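Cell death abnormality protein 2 (Caenorhabditis elegans, PDB 3QWX) is a Crk-family SH2- and SH3-domain signalling adaptor that joins CED-5 and CED-12 in a ternary complex and is required for cell migration and cell-corpse engulfment. Local coordinates at residues 119-124 with 143-148. Numbering follows the deposited sequence.
Sequences EVVVGT and LEILSK
V121 and L143 face each other as an antiparallel hydrogen-bonded pair where strands 119-123 and 142-147 meet in the beta barrel of the first SH3 domain, the two short segments inclined at 130°, a strongly twisted antiparallel pair. The pair is joined both ways: V121 N donates to L143 O (3.0 Å) and L143 N to V121 O (2.9 Å), each N-H pointing almost straight at its acceptor but lying somewhat above or below the carbonyl plane. Two residues along each strand, I145 N donates to E119 O at 2.9 Å with a C=O...N angle of 172°, so the donor sits almost on the extension of the carbonyl bond. Between these bonds comes the non-hydrogen-bonded pair V120 and E144, where V120 CA approaches L143 O in a CA-H...O contact. E144 itself turns its carboxylate to R157 and R142.

V121, L143 and I145 line the other face of the sheet and pack into the interior of the small barrel. V121 grips I145 with both methyls: CG1 lies 3.8 Å from I145 CG1. With chi1 at -62°, CG1 stands anti to the carbonyl carbon and CG2 is left between the backbone N and that carbon, from where it reaches I145 CD1 and L143 CB. V171 of the last strand and A156 of strand 153-157 extend this apolar layer.

At the more exposed side of the contact, E119 runs beside I145, its CG 4.1 Å from I145 CB. The extended K148 chain, which also offers W154 a cation-pi contact, crosses the E119 side chain at about a right angle and brings NZ 3.3 Å from E119 OE2, a salt bridge whose hydrogen bond is weak.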
loop_
_atom_site.group_PDB
_atom_site.type_symbol
_atom_site.label_atom_id
_atom_site.label_comp_id
_atom_site.label_asym_id
_atom_site.label_seq_id
_atom_site.Cartn_x
_atom_site.Cartn_y
_atom_site.Cartn_z
ATOM N N GLU A 119 15.206 11.306 0.864
ATOM C CA GLU A 119 15.692 12.413 0.050
ATOM C C GLU A 119 14.949 12.503 -1.277
ATOM O O GLU A 119 14.284 11.549 -1.691
ATOM C CB GLU A 119 17.202 12.305 -0.178
ATOM C CG GLU A 119 17.646 11.040 -0.871
ATOM C CD GLU A 119 19.159 10.986 -1.045
ATOM O OE1 GLU A 119 19.874 11.609 -0.228
ATOM O OE2 GLU A 119 19.628 10.328 -2.001
ATOM N N VAL A 120 15.056 13.660 -1.924
ATOM C CA VAL A 120 14.464 13.883 -3.235
ATOM C C VAL A 120 15.548 13.794 -4.305
ATOM O O VAL A 120 16.607 14.414 -4.186
ATOM C CB VAL A 120 13.757 15.261 -3.320
ATOM C CG1 VAL A 120 13.113 15.454 -4.685
ATOM C CG2 VAL A 120 12.714 15.394 -2.219
ATOM N N VAL A 121 15.279 13.015 -5.346
ATOM C CA VAL A 121 16.252 12.778 -6.399
ATOM C C VAL A 121 15.592 13.002 -7.745
ATOM O O VAL A 121 14.366 13.062 -7.838
ATOM C CB VAL A 121 16.802 11.326 -6.354
ATOM C CG1 VAL A 121 17.537 11.063 -5.046
ATOM C CG2 VAL A 121 15.666 10.313 -6.549
ATOM N N VAL A 122 16.408 13.145 -8.784
ATOM C CA VAL A 122 15.899 13.125 -10.147
ATOM C C VAL A 122 16.618 12.045 -10.944
ATOM O O VAL A 122 17.808 11.780 -10.719
ATOM C CB VAL A 122 16.027 14.503 -10.866
ATOM C CG1 VAL A 122 15.319 15.587 -10.060
ATOM C CG2 VAL A 122 17.482 14.862 -11.086
ATOM N N GLY A 123 15.887 11.427 -11.869
ATOM C CA GLY A 123 16.441 10.398 -12.728
ATOM C C GLY A 123 17.536 10.989 -13.598
ATOM O O GLY A 123 17.335 12.018 -14.239
ATOM N N THR A 124 18.703 10.360 -13.603
ATOM C CA THR A 124 19.815 10.851 -14.421
ATOM C C THR A 124 19.843 10.103 -15.761
ATOM O O THR A 124 20.423 10.568 -16.743
ATOM C CB THR A 124 21.169 10.709 -13.709
ATOM O OG1 THR A 124 21.381 9.340 -13.360
ATOM C CG2 THR A 124 21.207 11.560 -12.450
ATOM N N LEU A 143 11.762 11.873 -8.029
ATOM C CA LEU A 143 11.341 10.738 -7.223
ATOM C C LEU A 143 11.659 11.011 -5.771
ATOM O O LEU A 143 12.490 11.859 -5.442
ATOM C CB LEU A 143 12.044 9.455 -7.661
ATOM C CG LEU A 143 11.914 9.038 -9.132
ATOM C CD1 LEU A 143 12.890 7.926 -9.424
ATOM C CD2 LEU A 143 10.469 8.608 -9.487
ATOM N N GLU A 144 10.980 10.282 -4.909
ATOM C CA GLU A 144 11.203 10.380 -3.479
ATOM C C GLU A 144 11.749 9.049 -3.016
ATOM O O GLU A 144 11.135 8.003 -3.228
ATOM C CB GLU A 144 9.892 10.727 -2.760
ATOM C CG GLU A 144 9.509 12.191 -2.947
ATOM C CD GLU A 144 8.053 12.492 -2.580
ATOM O OE1 GLU A 144 7.343 11.565 -2.162
ATOM O OE2 GLU A 144 7.627 13.659 -2.733
ATOM N N ILE A 145 12.915 9.094 -2.389
ATOM C CA ILE A 145 13.553 7.896 -1.875
ATOM C C ILE A 145 13.046 7.575 -0.473
ATOM O O ILE A 145 13.135 8.404 0.427
ATOM C CB ILE A 145 15.087 8.061 -1.862
ATOM C CG1 ILE A 145 15.597 8.379 -3.273
ATOM C CG2 ILE A 145 15.770 6.820 -1.308
ATOM C CD1 ILE A 145 15.293 7.312 -4.320
ATOM N N LEU A 146 12.535 6.359 -0.300
ATOM C CA LEU A 146 11.933 5.930 0.959
ATOM C C LEU A 146 12.846 5.016 1.751
ATOM O O LEU A 146 12.672 4.842 2.960
ATOM C CB LEU A 146 10.633 5.162 0.691
ATOM C CG LEU A 146 9.329 5.890 0.359
ATOM C CD1 LEU A 146 9.525 7.343 0.015
ATOM C CD2 LEU A 146 8.589 5.157 -0.729
ATOM N N SER A 147 13.796 4.394 1.071
ATOM C CA SER A 147 14.681 3.475 1.757
ATOM C C SER A 147 15.947 3.266 0.968
ATOM O O SER A 147 15.899 3.043 -0.242
ATOM C CB SER A 147 13.999 2.127 1.985
ATOM O OG SER A 147 14.821 1.315 2.798
ATOM N N LYS A 148 17.081 3.352 1.654
ATOM C CA LYS A 148 18.350 2.986 1.035
ATOM C C LYS A 148 18.747 1.553 1.389
ATOM O O LYS A 148 19.737 1.312 2.077
ATOM C CB LYS A 148 19.429 4.003 1.383
ATOM C CG LYS A 148 19.186 5.324 0.688
ATOM C CD LYS A 148 20.290 6.326 0.953
ATOM C CE LYS A 148 20.066 7.576 0.114
ATOM N NZ LYS A 148 21.207 8.516 0.210
#